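Local structure of GTPase subunit of restriction endonuclease (Thermococcus gammatolerans, 6P0F) at residues G35-D40 / V108-D113; L72-K77 / S143-N148. The protein probably recognises modified DNA through a YTH-type N-terminal domain, as the GTP-hydrolysing McrB subunit of a modification-dependent restriction system. One frame throughout, in Å; residues are numbered along the deposited sequence.

Overall arrangement
Both interactions lie within the YTH-type N-terminal domain. Interaction 1, 35-40 with 108-113, joins two segments outside the strands, the approach to helix 39-45 and the loop between strands 91-102 and 123-127, near strand 123-127. Interaction 2, 72-77 with 143-148, alone sets a strand of the central mixed sheet, 70-76, against a helix end, that of helix 138-145. They lie on opposite sides of the chain's centre, their own centres 31 Å apart and their nearest atoms about 14 Å apart. Strand 91-102 links them, pairing with both strand 70-76 and strand 123-127. No DNA is present; a MES molecule, probably from the crystallisation liquor, is hydrogen-bonded to Asn148 N at the end of the 143-148 segment.

Interaction 1: G35-D40 / V108-D113; sequences GQIGPD and VSFLND
Gln36 lays its aliphatic stem over one face of the Phe110 ring. Its CB stands 3.7 Å from the Phe110 ring centroid and only 13° off the ring normal, a CH-pi contact. The Gln36 chain bends at CB-CG (chi2 -69°), which carries the rest of the side chain across the ring instead of away from it: CG lies over the root of the ring, and the amide follows with its plane tilted 25° from that of the ring. Gln36 OE1 ends 3.4 Å from Phe110 CD1. The same oxygen accepts a bond from a water at 3.0 Å, and this water in turn takes the backbone N-H of Phe110, N to water 3.1 Å, so the polar end is tied to the 3-10 turn whose side chain its stem covers. Ile37 comes in from another direction, its CD1 3.9 Å from Phe110 CZ and its side chain roughly perpendicular to that of Phe110. In the fold, this joins the segment leading into helix 39-45 to the helical turns between strands 91-102 and 123-127; Ile37 also touches Leu124 and Phe126 of the latter strand. The opposite face of the Phe110 ring receives CD2 of its neighbour Leu111, 3.5 Å above the plane and displaced toward the rim, so the ring is sandwiched between aliphatic groups. Replacing Phe110 by an alanine would probably open a gap between Gln36 and Leu111 and leave Ile37 CD1 without its aromatic neighbour. Leu111 itself reaches on to Leu124.

Interaction 2: L72-K77 / S143-N148; sequences LFYVGK and SKLGYN
Leu145 meets the strand through one methyl, CD1, which approaches the phenol end of Tyr74 and the tip of Leu72. The closer approach is to Tyr74, with OH 3.7 Å from Leu145 CD1; between Leu72 CD1 and Leu145 CD1 the gap is 4.3 Å. Tyr74 projects from strand 70-76 toward the helix end with CG anti to its carbonyl carbon (chi1 -77°), and the long phenol and the Leu145 side chain together bridge the 13.2 Å between Tyr74 CA and Leu145 CA. An extended second torsion (chi2 168°) carries Leu145 CD1 out to the Tyr74 hydroxyl, the two side chains meeting at a slant. Helix 138-145 stops here in a Schellman motif: Gly146, with positive phi, turns the chain, and its N bonds to Ser143 O at 3.0 Å. Leu145, just before this glycine, also packs on Val166 of helix 160-174, while Leu72 and Tyr74 both touch Val92 on the neighbouring strand. The contact between the segments is small and purely van der Waals. The hydroxyl of Tyr74 makes its hydrogen bond with Asn142 OD1, one residue before the 143-148 segment, which implies that a buried polar atom is satisfied by the helix while its flank rests against a leucine methyl.

Interaction 1: G35-D40 / V108-D113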
loop_
_atom_site.group_PDB
_atom_site.type_symbol
_atom_site.label_atom_id
_atom_site.label_comp_id
_atom_site.label_asym_id
_atom_site.label_seq_id
_atom_site.Cartn_x
_atom_site.Cartn_y
_atom_site.Cartn_z
ATOM N N GLY A 35 8.389 -19.498 -8.850
ATOM C CA GLY A 35 7.580 -20.686 -8.733
ATOM C C GLY A 35 6.144 -20.411 -8.389
ATOM O O GLY A 35 5.306 -21.302 -8.542
ATOM N N GLN A 36 5.836 -19.204 -7.927
ATOM C CA GLN A 36 4.490 -18.820 -7.551
ATOM C C GLN A 36 3.969 -17.618 -8.307
ATOM O O GLN A 36 2.793 -17.587 -8.682
ATOM C CB GLN A 36 4.436 -18.521 -6.047
ATOM C CG GLN A 36 4.804 -19.700 -5.177
ATOM C CD GLN A 36 3.764 -20.799 -5.220
ATOM O OE1 GLN A 36 2.571 -20.550 -5.401
ATOM N NE2 GLN A 36 4.218 -22.022 -5.051
ATOM N N ILE A 37 4.805 -16.598 -8.485
ATOM C CA ILE A 37 4.486 -15.417 -9.275
ATOM C C ILE A 37 5.159 -15.590 -10.634
ATOM O O ILE A 37 6.320 -15.993 -10.704
ATOM C CB ILE A 37 4.968 -14.130 -8.571
ATOM C CG1 ILE A 37 4.319 -13.976 -7.196
ATOM C CG2 ILE A 37 4.744 -12.955 -9.466
ATOM C CD1 ILE A 37 2.804 -13.755 -7.240
ATOM N N GLY A 38 4.427 -15.322 -11.708
ATOM C CA GLY A 38 4.949 -15.524 -13.040
ATOM C C GLY A 38 6.190 -14.700 -13.328
ATOM O O GLY A 38 6.318 -13.559 -12.882
ATOM N N PRO A 39 7.107 -15.247 -14.127
ATOM C CA PRO A 39 8.371 -14.532 -14.376
ATOM C C PRO A 39 8.158 -13.210 -15.094
ATOM O O PRO A 39 8.960 -12.282 -14.964
ATOM C CB PRO A 39 9.174 -15.533 -15.224
ATOM C CG PRO A 39 8.122 -16.411 -15.840
ATOM C CD PRO A 39 7.080 -16.563 -14.793
ATOM N N ASP A 40 7.070 -13.067 -15.838
ATOM C CA ASP A 40 6.791 -11.784 -16.477
ATOM C C ASP A 40 6.620 -10.682 -15.436
ATOM O O ASP A 40 7.137 -9.570 -15.577
ATOM C CB ASP A 40 5.517 -11.927 -17.320
ATOM C CG ASP A 40 4.319 -12.326 -16.433
ATOM O OD1 ASP A 40 4.510 -13.243 -15.628
ATOM O OD2 ASP A 40 3.368 -11.565 -16.399
ATOM N N VAL A 108 -3.423 -19.722 -2.527
ATOM C CA VAL A 108 -2.918 -18.727 -1.583
ATOM C C VAL A 108 -1.907 -19.268 -0.587
ATOM O O VAL A 108 -1.335 -18.485 0.188
ATOM C CB VAL A 108 -4.093 -18.096 -0.806
ATOM C CG1 VAL A 108 -4.983 -17.312 -1.744
ATOM C CG2 VAL A 108 -4.935 -19.170 -0.066
ATOM N N SER A 109 -1.630 -20.574 -0.575
ATOM C CA SER A 109 -0.834 -21.104 0.520
ATOM C C SER A 109 0.541 -20.426 0.625
ATOM O O SER A 109 1.061 -20.249 1.734
ATOM C CB SER A 109 -0.641 -22.614 0.365
ATOM O OG SER A 109 0.276 -23.058 1.339
ATOM N N PHE A 110 1.167 -20.107 -0.514
ATOM C CA PHE A 110 2.514 -19.533 -0.456
ATOM C C PHE A 110 2.526 -18.186 0.272
ATOM O O PHE A 110 3.569 -17.789 0.806
ATOM C CB PHE A 110 3.134 -19.383 -1.867
ATOM C CG PHE A 110 2.687 -18.165 -2.633
ATOM C CD1 PHE A 110 1.438 -18.126 -3.247
ATOM C CD2 PHE A 110 3.521 -17.077 -2.774
ATOM C CE1 PHE A 110 1.027 -17.004 -3.959
ATOM C CE2 PHE A 110 3.126 -15.959 -3.495
ATOM C CZ PHE A 110 1.881 -15.919 -4.089
ATOM N N LEU A 111 1.400 -17.486 0.316
ATOM C CA LEU A 111 1.368 -16.177 0.970
ATOM C C LEU A 111 1.651 -16.299 2.458
ATOM O O LEU A 111 2.105 -15.335 3.074
ATOM C CB LEU A 111 0.018 -15.481 0.732
ATOM C CG LEU A 111 -0.240 -15.121 -0.731
ATOM C CD1 LEU A 111 -1.661 -14.634 -0.936
ATOM C CD2 LEU A 111 0.773 -14.095 -1.220
ATOM N N ASN A 112 1.415 -17.483 3.052
ATOM C CA ASN A 112 1.721 -17.673 4.461
ATOM C C ASN A 112 3.214 -17.762 4.716
ATOM O O ASN A 112 3.618 -17.695 5.881
ATOM C CB ASN A 112 1.030 -18.942 4.993
ATOM C CG ASN A 112 -0.483 -18.855 4.929
ATOM O OD1 ASN A 112 -1.093 -17.853 5.324
ATOM N ND2 ASN A 112 -1.100 -19.911 4.421
ATOM N N ASP A 113 4.027 -17.920 3.664
ATOM C CA ASP A 113 5.484 -17.818 3.782
ATOM C C ASP A 113 5.893 -16.452 4.338
ATOM O O ASP A 113 6.930 -16.330 4.998
ATOM C CB ASP A 113 6.193 -17.974 2.417
ATOM C CG ASP A 113 6.073 -19.368 1.771
ATOM O OD1 ASP A 113 5.523 -20.316 2.380
ATOM O OD2 ASP A 113 6.563 -19.494 0.606
HETATM O O HOH W 1 0.739 -21.469 -3.212
#

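Interaction 2: L72-K77 / S143-N148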
loop_
_atom_site.group_PDB
_atom_site.type_symbol
_atom_site.label_atom_id
_atom_site.label_comp_id
_atom_site.label_asym_id
_atom_site.label_seq_id
_atom_site.Cartn_x
_atom_site.Cartn_y
_atom_site.Cartn_z
ATOM N N LEU A 72 -0.876 5.867 -0.754
ATOM C CA LEU A 72 -0.325 6.442 0.468
ATOM C C LEU A 72 -0.580 5.423 1.574
ATOM O O LEU A 72 -1.735 5.134 1.891
ATOM C CB LEU A 72 -0.994 7.766 0.826
ATOM C CG LEU A 72 -0.586 8.928 -0.084
ATOM C CD1 LEU A 72 -1.653 10.010 0.050
ATOM C CD2 LEU A 72 0.792 9.459 0.215
ATOM N N PHE A 73 0.478 4.829 2.101
ATOM C CA PHE A 73 0.372 3.975 3.281
ATOM C C PHE A 73 0.505 4.881 4.496
ATOM O O PHE A 73 1.563 5.477 4.729
ATOM C CB PHE A 73 1.463 2.907 3.289
ATOM C CG PHE A 73 1.294 1.837 2.277
ATOM C CD1 PHE A 73 0.417 0.789 2.457
ATOM C CD2 PHE A 73 2.072 1.863 1.129
ATOM C CE1 PHE A 73 0.310 -0.214 1.508
ATOM C CE2 PHE A 73 1.968 0.848 0.172
ATOM C CZ PHE A 73 1.097 -0.180 0.365
ATOM N N TYR A 74 -0.572 5.010 5.270
ATOM C CA TYR A 74 -0.539 5.686 6.552
ATOM C C TYR A 74 -0.164 4.662 7.616
ATOM O O TYR A 74 -0.751 3.591 7.644
ATOM C CB TYR A 74 -1.926 6.250 6.864
ATOM C CG TYR A 74 -2.367 7.509 6.167
ATOM C CD1 TYR A 74 -1.694 8.016 5.064
ATOM C CD2 TYR A 74 -3.478 8.192 6.629
ATOM C CE1 TYR A 74 -2.121 9.179 4.440
ATOM C CE2 TYR A 74 -3.914 9.363 6.018
ATOM C CZ TYR A 74 -3.243 9.836 4.921
ATOM O OH TYR A 74 -3.671 11.004 4.320
ATOM N N VAL A 75 0.797 4.987 8.479
ATOM C CA VAL A 75 1.273 4.047 9.494
ATOM C C VAL A 75 1.140 4.710 10.860
ATOM O O VAL A 75 1.733 5.767 11.105
ATOM C CB VAL A 75 2.722 3.620 9.225
ATOM C CG1 VAL A 75 3.185 2.620 10.293
ATOM C CG2 VAL A 75 2.854 3.035 7.813
ATOM N N GLY A 76 0.403 4.078 11.765
ATOM C CA GLY A 76 0.186 4.672 13.069
ATOM C C GLY A 76 -0.698 3.771 13.909
ATOM O O GLY A 76 -1.146 2.720 13.455
ATOM N N LYS A 77 -0.984 4.243 15.122
ATOM C CA LYS A 77 -1.767 3.490 16.109
ATOM C C LYS A 77 -3.252 3.741 15.865
ATOM O O LYS A 77 -3.752 4.861 16.056
ATOM C CB LYS A 77 -1.325 3.906 17.509
ATOM C CG LYS A 77 -2.204 3.449 18.644
ATOM C CD LYS A 77 -2.151 1.957 18.818
ATOM C CE LYS A 77 -2.859 1.591 20.131
ATOM N NZ LYS A 77 -1.899 1.165 21.204
ATOM N N SER A 143 -3.989 17.179 6.227
ATOM C CA SER A 143 -4.281 18.607 6.116
ATOM C C SER A 143 -4.168 19.074 4.677
ATOM O O SER A 143 -5.066 19.754 4.160
ATOM C CB SER A 143 -3.342 19.379 7.034
ATOM O OG SER A 143 -3.686 19.084 8.386
ATOM N N LYS A 144 -3.090 18.684 3.991
ATOM C CA LYS A 144 -2.940 19.083 2.599
ATOM C C LYS A 144 -4.076 18.529 1.744
ATOM O O LYS A 144 -4.522 19.186 0.792
ATOM C CB LYS A 144 -1.578 18.626 2.065
ATOM C CG LYS A 144 -1.147 19.354 0.812
ATOM C CD LYS A 144 -1.084 20.880 1.007
ATOM C CE LYS A 144 -0.205 21.569 -0.037
ATOM N NZ LYS A 144 0.181 22.957 0.382
ATOM N N LEU A 145 -4.569 17.336 2.070
ATOM C CA LEU A 145 -5.650 16.714 1.310
ATOM C C LEU A 145 -7.034 17.234 1.699
ATOM O O LEU A 145 -8.019 16.848 1.060
ATOM C CB LEU A 145 -5.651 15.195 1.504
ATOM C CG LEU A 145 -4.550 14.426 0.756
ATOM C CD1 LEU A 145 -4.448 12.987 1.240
ATOM C CD2 LEU A 145 -4.819 14.444 -0.733
ATOM N N GLY A 146 -7.135 18.024 2.762
ATOM C CA GLY A 146 -8.424 18.509 3.229
ATOM C C GLY A 146 -9.178 17.552 4.114
ATOM O O GLY A 146 -10.391 17.713 4.296
ATOM N N TYR A 147 -8.517 16.524 4.634
ATOM C CA TYR A 147 -9.112 15.613 5.589
ATOM C C TYR A 147 -8.824 16.084 7.013
ATOM O O TYR A 147 -7.890 16.849 7.263
ATOM C CB TYR A 147 -8.549 14.196 5.394
ATOM C CG TYR A 147 -8.896 13.491 4.118
ATOM C CD1 TYR A 147 -10.188 13.399 3.671
ATOM C CD2 TYR A 147 -7.916 12.812 3.412
ATOM C CE1 TYR A 147 -10.497 12.692 2.549
ATOM C CE2 TYR A 147 -8.207 12.124 2.276
ATOM C CZ TYR A 147 -9.479 12.066 1.838
ATOM O OH TYR A 147 -9.760 11.349 0.713
ATOM N N ASN A 148 -9.631 15.605 7.960
ATOM C CA ASN A 148 -9.302 15.838 9.345
ATOM C C ASN A 148 -7.928 15.285 9.646
ATOM O O ASN A 148 -7.533 14.242 9.093
ATOM C CB ASN A 148 -10.338 15.196 10.264
ATOM C CG ASN A 148 -11.687 15.917 10.223
ATOM O OD1 ASN A 148 -11.854 16.948 9.549
ATOM N ND2 ASN A 148 -12.660 15.365 10.938
#